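Local atomic coordinates of lipoprotein (Colwellia psychrerythraea, PDB entry 3O0Y), a protein that is of unknown function, but is a putative lipoprotein whose family belongs to a metallopeptidase clan, so a peptidase-like activity is possible. Residues A164-D175 against L242-V253; G398-S406 against P414-R422. One frame throughout, in Å; residues are numbered along the deposited sequence.

How the contacts relate
The two contacts share no elements and do not touch: their centres lie 27 Å apart and their nearest atoms about 14 Å apart. Contact 1 is the peripheral one, about 28 Å from the centre of the chain, whereas contact 2 lies about 11 Å from it; both are partly buried. Their chemistry differs accordingly. Contact 1 brings together two helices far apart in sequence through methyl and methylene groups. Contact 2 is a local hairpin, with seven residues between its segments, held by backbone and side-chain hydrogen bonds and belonging to the small three-stranded sheet of an otherwise mostly helical protein.

Contact 1: A164-D175 against L242-V253; sequences ALDYIVRLGQFD and LITQVIAKVSQV
The helices bearing Ala164, Ile168 and Gly172 on one side and Leu242, Val246 and Lys249 on the other run parallel, their axes 9.1 Å apart and inclined by 12°. Ile168 is a knob in the hole formed by Leu242, Gln245, Val246 and Lys249, and its branches divide that hole. CG1 reaches Val246 CG2 at 3.6 Å, the methyl CD1 beyond it touches both Leu242 CD2 and Gln245 CB, and CG2, anti to the backbone N, meets Lys249 CE at 3.8 Å. The bend of the lysine at chi2 (-61°) carries CD and CE across to Ile168 and Gly172; Lys249 CD passes 3.9 Å from Gly172 CA, and a CB on Gly172 would stand tight against Lys249 CE. Leu171 packs its CB on Lys249 CB at 3.7 Å, and its CD1 touches Val246 CG1. Val246 also meets the edge of the Tyr167 ring, whose hydroxyl is hydrogen-bonded to Phe220 O. At the N-terminal end, Leu242 splits its methyls: CD1 goes to Ala164 CB at 4.0 Å and CD2 to Leu165 CD2 as well as Ile168. At the other end Val253, the last residue of a wider pi-type turn at 250-253, puts CG1 3.6 Å from both Gly172 O and Asp175 N, against the backbone where helix 161-172 gives way to helix 174-190. Phe224 of helix 219-228 touches both Ala164 and Leu242, adding a third helix to one margin. The geometry is that of parallel helix packing with a knob-into-hole contact, joining helix 161-172 to helix 236-268 in a peripheral helical part of the fold.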
loop_
_atom_site.group_PDB
_atom_site.type_symbol
_atom_site.label_atom_id
_atom_site.label_comp_id
_atom_site.label_asym_id
_atom_site.label_seq_id
_atom_site.Cartn_x
_atom_site.Cartn_y
_atom_site.Cartn_z
ATOM N N ALA A 164 14.201 -18.427 15.805
ATOM C CA ALA A 164 14.260 -19.425 14.733
ATOM C C ALA A 164 13.134 -20.418 14.863
ATOM O O ALA A 164 12.542 -20.848 13.881
ATOM C CB ALA A 164 15.594 -20.171 14.788
ATOM N N LEU A 165 12.862 -20.818 16.077
ATOM C CA LEU A 165 11.827 -21.804 16.327
ATOM C C LEU A 165 10.437 -21.192 16.039
ATOM O O LEU A 165 9.552 -21.870 15.513
ATOM C CB LEU A 165 11.914 -22.340 17.743
ATOM C CG LEU A 165 13.110 -23.299 18.033
ATOM C CD1 LEU A 165 13.243 -23.583 19.531
ATOM C CD2 LEU A 165 12.994 -24.614 17.235
ATOM N N ASP A 166 10.241 -19.919 16.323
ATOM C CA ASP A 166 8.972 -19.270 15.883
ATOM C C ASP A 166 8.694 -19.318 14.356
ATOM O O ASP A 166 7.528 -19.483 13.884
ATOM C CB ASP A 166 8.927 -17.814 16.296
ATOM C CG ASP A 166 8.851 -17.590 17.816
ATOM O OD1 ASP A 166 8.511 -18.511 18.563
ATOM O OD2 ASP A 166 9.199 -16.457 18.260
ATOM N N TYR A 167 9.771 -19.210 13.582
ATOM C CA TYR A 167 9.703 -19.299 12.109
ATOM C C TYR A 167 9.298 -20.704 11.684
ATOM O O TYR A 167 8.406 -20.878 10.854
ATOM C CB TYR A 167 11.083 -18.885 11.565
ATOM C CG TYR A 167 11.278 -18.704 10.101
ATOM C CD1 TYR A 167 10.949 -17.511 9.487
ATOM C CD2 TYR A 167 11.783 -19.741 9.304
ATOM C CE1 TYR A 167 11.262 -17.284 8.106
ATOM C CE2 TYR A 167 12.114 -19.515 7.953
ATOM C CZ TYR A 167 11.791 -18.320 7.359
ATOM O OH TYR A 167 12.067 -18.101 6.030
ATOM N N ILE A 168 9.876 -21.712 12.341
ATOM C CA ILE A 168 9.569 -23.102 12.052
ATOM C C ILE A 168 8.125 -23.445 12.365
ATOM O O ILE A 168 7.429 -24.127 11.580
ATOM C CB ILE A 168 10.597 -24.029 12.777
ATOM C CG1 ILE A 168 11.937 -23.894 12.063
ATOM C CG2 ILE A 168 10.130 -25.502 12.792
ATOM C CD1 ILE A 168 13.133 -24.318 12.951
ATOM N N VAL A 169 7.699 -22.997 13.529
ATOM C CA VAL A 169 6.341 -23.234 14.010
ATOM C C VAL A 169 5.309 -22.582 13.055
ATOM O O VAL A 169 4.250 -23.156 12.765
ATOM C CB VAL A 169 6.215 -22.756 15.435
ATOM C CG1 VAL A 169 4.771 -22.685 15.849
ATOM C CG2 VAL A 169 7.052 -23.724 16.347
ATOM N N ARG A 170 5.644 -21.389 12.581
ATOM C CA ARG A 170 4.766 -20.727 11.590
ATOM C C ARG A 170 4.658 -21.515 10.298
ATOM O O ARG A 170 3.536 -21.766 9.790
ATOM C CB ARG A 170 5.253 -19.283 11.358
ATOM C CG ARG A 170 4.713 -18.378 12.462
ATOM C CD ARG A 170 4.934 -16.891 12.141
ATOM N NE ARG A 170 4.024 -16.014 12.894
ATOM C CZ ARG A 170 4.250 -14.728 13.120
ATOM N NH1 ARG A 170 5.315 -14.121 12.611
ATOM N NH2 ARG A 170 3.354 -14.028 13.787
ATOM N N LEU A 171 5.811 -21.950 9.771
ATOM C CA LEU A 171 5.809 -22.776 8.540
ATOM C C LEU A 171 4.977 -24.044 8.658
ATOM O O LEU A 171 4.290 -24.438 7.710
ATOM C CB LEU A 171 7.250 -23.115 8.093
ATOM C CG LEU A 171 8.175 -21.958 7.700
ATOM C CD1 LEU A 171 9.582 -22.507 7.512
ATOM C CD2 LEU A 171 7.741 -21.190 6.491
ATOM N N GLY A 172 5.007 -24.658 9.847
ATOM C CA GLY A 172 4.281 -25.873 10.134
ATOM C C GLY A 172 2.798 -25.728 10.143
ATOM O O GLY A 172 2.097 -26.718 10.033
ATOM N N GLN A 173 2.302 -24.492 10.170
ATOM C CA GLN A 173 0.843 -24.261 10.151
ATOM C C GLN A 173 0.304 -23.900 8.773
ATOM O O GLN A 173 -0.877 -23.515 8.629
ATOM C CB GLN A 173 0.546 -23.147 11.134
ATOM C CG GLN A 173 0.873 -23.573 12.580
ATOM C CD GLN A 173 0.724 -22.452 13.501
ATOM O OE1 GLN A 173 1.695 -21.765 13.861
ATOM N NE2 GLN A 173 -0.511 -22.207 13.875
ATOM N N PHE A 174 1.135 -24.054 7.742
ATOM C CA PHE A 174 0.706 -23.637 6.394
ATOM C C PHE A 174 -0.361 -24.568 5.835
ATOM O O PHE A 174 -1.155 -24.179 4.924
ATOM C CB PHE A 174 1.875 -23.535 5.452
ATOM C CG PHE A 174 2.433 -22.161 5.336
ATOM C CD1 PHE A 174 2.899 -21.508 6.440
ATOM C CD2 PHE A 174 2.493 -21.516 4.134
ATOM C CE1 PHE A 174 3.468 -20.273 6.351
ATOM C CE2 PHE A 174 3.055 -20.293 4.037
ATOM C CZ PHE A 174 3.483 -19.631 5.185
ATOM N N ASP A 175 -0.448 -25.777 6.394
ATOM C CA ASP A 175 -1.545 -26.654 5.987
ATOM C C ASP A 175 -2.921 -26.090 6.372
ATOM O O ASP A 175 -3.846 -26.061 5.550
ATOM C CB ASP A 175 -1.414 -28.093 6.525
ATOM C CG ASP A 175 -1.153 -28.176 8.047
ATOM O OD1 ASP A 175 -0.799 -27.189 8.733
ATOM O OD2 ASP A 175 -1.219 -29.327 8.568
ATOM N N LEU A 242 18.759 -26.479 12.686
ATOM C CA LEU A 242 17.571 -25.602 12.432
ATOM C C LEU A 242 17.260 -25.451 10.913
ATOM O O LEU A 242 16.104 -25.521 10.507
ATOM C CB LEU A 242 17.776 -24.266 13.121
ATOM C CG LEU A 242 17.741 -24.263 14.656
ATOM C CD1 LEU A 242 18.430 -23.020 15.243
ATOM C CD2 LEU A 242 16.351 -24.350 15.171
ATOM N N ILE A 243 18.286 -25.326 10.081
ATOM C CA ILE A 243 18.105 -25.234 8.638
ATOM C C ILE A 243 17.427 -26.499 8.120
ATOM O O ILE A 243 16.486 -26.434 7.319
ATOM C CB ILE A 243 19.464 -24.977 7.945
ATOM C CG1 ILE A 243 19.978 -23.591 8.297
ATOM C CG2 ILE A 243 19.373 -25.139 6.439
ATOM C CD1 ILE A 243 21.418 -23.430 7.992
ATOM N N THR A 244 17.851 -27.666 8.601
ATOM C CA THR A 244 17.188 -28.914 8.244
ATOM C C THR A 244 15.723 -28.945 8.613
ATOM O O THR A 244 14.883 -29.468 7.846
ATOM C CB THR A 244 17.928 -30.134 8.878
ATOM O OG1 THR A 244 19.281 -30.072 8.432
ATOM C CG2 THR A 244 17.246 -31.467 8.472
ATOM N N GLN A 245 15.417 -28.416 9.792
ATOM C CA GLN A 245 14.040 -28.313 10.262
ATOM C C GLN A 245 13.190 -27.390 9.369
ATOM O O GLN A 245 12.036 -27.713 9.040
ATOM C CB GLN A 245 14.002 -27.832 11.701
ATOM C CG GLN A 245 14.423 -28.897 12.702
ATOM C CD GLN A 245 14.433 -28.344 14.103
ATOM O OE1 GLN A 245 13.382 -27.975 14.641
ATOM N NE2 GLN A 245 15.618 -28.311 14.720
ATOM N N VAL A 246 13.786 -26.322 8.900
ATOM C CA VAL A 246 13.128 -25.393 7.991
ATOM C C VAL A 246 12.877 -26.066 6.673
ATOM O O VAL A 246 11.763 -26.034 6.194
ATOM C CB VAL A 246 13.911 -24.075 7.781
ATOM C CG1 VAL A 246 13.279 -23.248 6.583
ATOM C CG2 VAL A 246 13.867 -23.248 9.121
ATOM N N ILE A 247 13.885 -26.761 6.142
ATOM C CA ILE A 247 13.717 -27.503 4.895
ATOM C C ILE A 247 12.618 -28.530 4.999
ATOM O O ILE A 247 11.853 -28.701 4.047
ATOM C CB ILE A 247 15.037 -28.216 4.455
ATOM C CG1 ILE A 247 16.090 -27.161 4.106
ATOM C CG2 ILE A 247 14.717 -29.210 3.296
ATOM C CD1 ILE A 247 17.565 -27.706 4.012
ATOM N N ALA A 248 12.558 -29.232 6.124
ATOM C CA ALA A 248 11.504 -30.206 6.362
ATOM C C ALA A 248 10.103 -29.579 6.333
ATOM O O ALA A 248 9.189 -30.113 5.692
ATOM C CB ALA A 248 11.722 -30.940 7.660
ATOM N N LYS A 249 9.908 -28.456 7.014
ATOM C CA LYS A 249 8.582 -27.816 6.934
ATOM C C LYS A 249 8.238 -27.368 5.526
ATOM O O LYS A 249 7.078 -27.439 5.110
ATOM C CB LYS A 249 8.465 -26.636 7.887
ATOM C CG LYS A 249 8.646 -26.950 9.360
ATOM C CD LYS A 249 7.633 -27.914 9.859
ATOM C CE LYS A 249 7.766 -28.102 11.373
ATOM N NZ LYS A 249 6.849 -29.153 11.849
ATOM N N VAL A 250 9.202 -26.826 4.823
ATOM C CA VAL A 250 8.946 -26.273 3.480
ATOM C C VAL A 250 8.525 -27.442 2.585
ATOM O O VAL A 250 7.515 -27.356 1.852
ATOM C CB VAL A 250 10.147 -25.531 2.919
ATOM C CG1 VAL A 250 9.985 -25.195 1.402
ATOM C CG2 VAL A 250 10.441 -24.222 3.711
ATOM N N SER A 251 9.284 -28.546 2.645
ATOM C CA SER A 251 9.027 -29.708 1.806
ATOM C C SER A 251 7.762 -30.402 2.172
ATOM O O SER A 251 6.976 -30.829 1.305
ATOM C CB SER A 251 10.193 -30.714 1.940
ATOM O OG SER A 251 9.916 -31.853 1.162
ATOM N N GLN A 252 7.558 -30.593 3.455
ATOM C CA GLN A 252 6.461 -31.428 3.896
ATOM C C GLN A 252 5.127 -30.718 4.126
ATOM O O GLN A 252 4.048 -31.372 4.078
ATOM C CB GLN A 252 6.857 -32.147 5.166
ATOM C CG GLN A 252 8.075 -33.065 4.953
ATOM C CD GLN A 252 8.688 -33.552 6.260
ATOM O OE1 GLN A 252 8.045 -33.542 7.311
ATOM N NE2 GLN A 252 9.946 -34.022 6.186
ATOM N N VAL A 253 5.210 -29.419 4.441
ATOM C CA VAL A 253 4.006 -28.680 4.814
ATOM C C VAL A 253 3.732 -27.560 3.771
ATOM O O VAL A 253 2.655 -27.548 3.168
ATOM C CB VAL A 253 4.067 -28.153 6.207
ATOM C CG1 VAL A 253 2.724 -27.527 6.563
ATOM C CG2 VAL A 253 4.354 -29.336 7.229
#

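Contact 2: G398-S406 against P414-R422; sequences GAPGGQYTS and PGIYWINLR
Trp418 NE1 donates to Thr405 OG1 at 2.9 Å with a fairly straight N-H...O angle of 157°, the oxygen lying near the indole plane. Thr405 OG1 is also hydrogen-bonded to a water, 2.7 Å away, which lies within hydrogen-bonding distance of Ser406 O and Pro414 O. Between the strands, Gln403 pairs with Trp418 and Thr405 with Ile416 through two backbone bonds each; the shortest, Trp418 N to Gln403 O, is 2.8 Å. Beyond the ladder Asn420 N bonds Gly401 O at 2.9 Å. The amide of Asn420 grips this end too: ND2 reaches Pro400 O at 3.1 Å from above the carbonyl plane, and OD1 accepts from Arg422 N in an Asx turn. On the Trp418 side, Ile416 CG2 lies 3.4 Å above the indole plane, offset toward the rim of that face, and Arg150 makes a cation-pi contact with the ring. A leucine in place of Trp418 would probably leave Thr405 OG1 without its N-H donor and Arg150 without its aromatic partner. On the other side of the hairpin, Tyr404, with CG anti to the backbone N (chi1 174°), brings CD1 within 3.3 Å of Ile416 O, and its hydroxyl bonds His445 ND1. This is an antiparallel beta hairpin, with 402-405 as the edge strand of the small three-stranded sheet, packed by Tyr404 against Glu439 of helix 432-439.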
loop_
_atom_site.group_PDB
_atom_site.type_symbol
_atom_site.label_atom_id
_atom_site.label_comp_id
_atom_site.label_asym_id
_atom_site.label_seq_id
_atom_site.Cartn_x
_atom_site.Cartn_y
_atom_site.Cartn_z
ATOM N N GLY A 398 8.438 -9.736 -10.283
ATOM C CA GLY A 398 7.034 -9.312 -10.011
ATOM C C GLY A 398 6.836 -8.022 -9.207
ATOM O O GLY A 398 5.688 -7.557 -9.007
ATOM N N ALA A 399 7.921 -7.394 -8.771
ATOM C CA ALA A 399 7.806 -6.276 -7.814
ATOM C C ALA A 399 7.515 -4.980 -8.524
ATOM O O ALA A 399 7.901 -4.772 -9.695
ATOM C CB ALA A 399 9.112 -6.131 -6.957
ATOM N N PRO A 400 6.921 -4.041 -7.808
ATOM C CA PRO A 400 6.741 -2.730 -8.341
ATOM C C PRO A 400 8.073 -1.997 -8.588
ATOM O O PRO A 400 9.142 -2.478 -8.209
ATOM C CB PRO A 400 5.975 -2.003 -7.230
ATOM C CG PRO A 400 6.339 -2.670 -6.062
ATOM C CD PRO A 400 6.499 -4.102 -6.391
ATOM N N GLY A 401 7.979 -0.897 -9.324
ATOM C CA GLY A 401 9.128 -0.006 -9.586
ATOM C C GLY A 401 9.754 0.511 -8.313
ATOM O O GLY A 401 10.991 0.581 -8.200
ATOM N N GLY A 402 8.902 0.884 -7.363
ATOM C CA GLY A 402 9.338 1.307 -6.025
ATOM C C GLY A 402 8.267 1.060 -4.993
ATOM O O GLY A 402 7.112 0.896 -5.341
ATOM N N GLN A 403 8.632 1.090 -3.700
ATOM C CA GLN A 403 7.620 0.837 -2.660
ATOM C C GLN A 403 8.225 1.376 -1.383
ATOM O O GLN A 403 9.436 1.497 -1.268
ATOM C CB GLN A 403 7.402 -0.659 -2.543
ATOM C CG GLN A 403 6.345 -1.062 -1.565
ATOM C CD GLN A 403 5.953 -2.491 -1.802
ATOM O OE1 GLN A 403 6.801 -3.376 -1.809
ATOM N NE2 GLN A 403 4.682 -2.699 -2.142
ATOM N N TYR A 404 7.390 1.665 -0.407
ATOM C CA TYR A 404 7.871 2.069 0.903
ATOM C C TYR A 404 7.249 1.095 1.884
ATOM O O TYR A 404 6.029 0.822 1.817
ATOM C CB TYR A 404 7.424 3.492 1.277
ATOM C CG TYR A 404 7.787 3.860 2.691
ATOM C CD1 TYR A 404 9.050 4.153 3.029
ATOM C CD2 TYR A 404 6.841 3.855 3.702
ATOM C CE1 TYR A 404 9.385 4.469 4.333
ATOM C CE2 TYR A 404 7.146 4.168 4.981
ATOM C CZ TYR A 404 8.407 4.426 5.324
ATOM O OH TYR A 404 8.729 4.725 6.613
ATOM N N THR A 405 8.074 0.582 2.776
ATOM C CA THR A 405 7.597 -0.195 3.962
ATOM C C THR A 405 7.851 0.504 5.253
ATOM O O THR A 405 8.897 1.105 5.429
ATOM C CB THR A 405 8.205 -1.606 3.992
ATOM O OG1 THR A 405 9.635 -1.534 3.936
ATOM C CG2 THR A 405 7.707 -2.432 2.786
ATOM N N SER A 406 6.812 0.545 6.102
ATOM C CA SER A 406 6.901 1.273 7.373
ATOM C C SER A 406 7.968 0.714 8.320
ATOM O O SER A 406 8.292 -0.486 8.285
ATOM C CB SER A 406 5.560 1.186 8.053
ATOM O OG SER A 406 5.632 1.645 9.440
ATOM N N PRO A 414 13.981 -0.324 10.135
ATOM C CA PRO A 414 13.827 1.041 9.632
ATOM C C PRO A 414 12.716 1.106 8.629
ATOM O O PRO A 414 12.300 0.056 8.100
ATOM C CB PRO A 414 15.188 1.315 8.948
ATOM C CG PRO A 414 15.591 -0.052 8.484
ATOM C CD PRO A 414 15.259 -0.919 9.642
ATOM N N GLY A 415 12.213 2.312 8.325
ATOM C CA GLY A 415 11.397 2.414 7.127
ATOM C C GLY A 415 12.282 2.284 5.917
ATOM O O GLY A 415 13.425 2.756 5.934
ATOM N N ILE A 416 11.786 1.616 4.882
ATOM C CA ILE A 416 12.600 1.352 3.683
ATOM C C ILE A 416 11.906 1.763 2.407
ATOM O O ILE A 416 10.747 1.404 2.148
ATOM C CB ILE A 416 12.933 -0.178 3.594
ATOM C CG1 ILE A 416 13.700 -0.612 4.884
ATOM C CG2 ILE A 416 13.750 -0.525 2.323
ATOM C CD1 ILE A 416 13.653 -2.123 5.079
ATOM N N TYR A 417 12.661 2.494 1.603
ATOM C CA TYR A 417 12.367 2.805 0.241
ATOM C C TYR A 417 13.028 1.714 -0.579
ATOM O O TYR A 417 14.235 1.603 -0.661
ATOM C CB TYR A 417 12.864 4.218 -0.086
ATOM C CG TYR A 417 12.956 4.633 -1.559
ATOM C CD1 TYR A 417 12.255 4.025 -2.560
ATOM C CD2 TYR A 417 13.679 5.763 -1.881
ATOM C CE1 TYR A 417 12.351 4.477 -3.880
ATOM C CE2 TYR A 417 13.796 6.179 -3.210
ATOM C CZ TYR A 417 13.109 5.552 -4.184
ATOM O OH TYR A 417 13.191 5.991 -5.484
ATOM N N TRP A 418 12.171 0.870 -1.146
ATOM C CA TRP A 418 12.581 -0.169 -2.020
ATOM C C TRP A 418 12.579 0.284 -3.475
ATOM O O TRP A 418 11.598 0.899 -3.960
ATOM C CB TRP A 418 11.660 -1.347 -1.943
ATOM C CG TRP A 418 11.612 -1.994 -0.632
ATOM C CD1 TRP A 418 10.787 -1.628 0.386
ATOM C CD2 TRP A 418 12.419 -3.091 -0.132
ATOM N NE1 TRP A 418 10.995 -2.449 1.488
ATOM C CE2 TRP A 418 12.002 -3.336 1.205
ATOM C CE3 TRP A 418 13.449 -3.854 -0.665
ATOM C CZ2 TRP A 418 12.589 -4.326 2.007
ATOM C CZ3 TRP A 418 14.060 -4.829 0.113
ATOM C CH2 TRP A 418 13.601 -5.073 1.454
ATOM N N ILE A 419 13.674 -0.011 -4.156
ATOM C CA ILE A 419 13.809 0.301 -5.583
ATOM C C ILE A 419 14.040 -0.947 -6.428
ATOM O O ILE A 419 14.822 -1.807 -6.037
ATOM C CB ILE A 419 14.960 1.369 -5.766
ATOM C CG1 ILE A 419 15.025 1.815 -7.208
ATOM C CG2 ILE A 419 16.275 0.838 -5.268
ATOM C CD1 ILE A 419 13.871 2.702 -7.658
ATOM N N ASN A 420 13.357 -1.058 -7.586
ATOM C CA ASN A 420 13.528 -2.216 -8.483
ATOM C C ASN A 420 14.631 -1.964 -9.494
ATOM O O ASN A 420 14.498 -1.050 -10.333
ATOM C CB ASN A 420 12.241 -2.450 -9.240
ATOM C CG ASN A 420 12.191 -3.794 -9.846
ATOM O OD1 ASN A 420 13.166 -4.278 -10.400
ATOM N ND2 ASN A 420 11.032 -4.443 -9.752
ATOM N N LEU A 421 15.757 -2.658 -9.346
ATOM C CA LEU A 421 16.876 -2.501 -10.266
ATOM C C LEU A 421 16.912 -3.529 -11.401
ATOM O O LEU A 421 17.952 -3.665 -12.096
ATOM C CB LEU A 421 18.151 -2.501 -9.466
ATOM C CG LEU A 421 18.324 -1.584 -8.260
ATOM C CD1 LEU A 421 19.658 -1.874 -7.601
ATOM C CD2 LEU A 421 18.160 -0.149 -8.793
ATOM N N ARG A 422 15.790 -4.217 -11.636
ATOM C CA ARG A 422 15.829 -5.263 -12.680
ATOM C C ARG A 422 16.203 -4.732 -14.061
ATOM O O ARG A 422 17.071 -5.327 -14.756
ATOM C CB ARG A 422 14.492 -5.959 -12.816
ATOM C CG ARG A 422 14.445 -7.145 -13.811
ATOM C CD ARG A 422 13.028 -7.751 -13.987
ATOM N NE ARG A 422 12.248 -7.062 -15.024
ATOM C CZ ARG A 422 11.240 -6.188 -14.826
ATOM N NH1 ARG A 422 10.757 -5.881 -13.614
ATOM N NH2 ARG A 422 10.665 -5.637 -15.889
HETATM O O HOH W 1 10.332 -1.526 6.564
#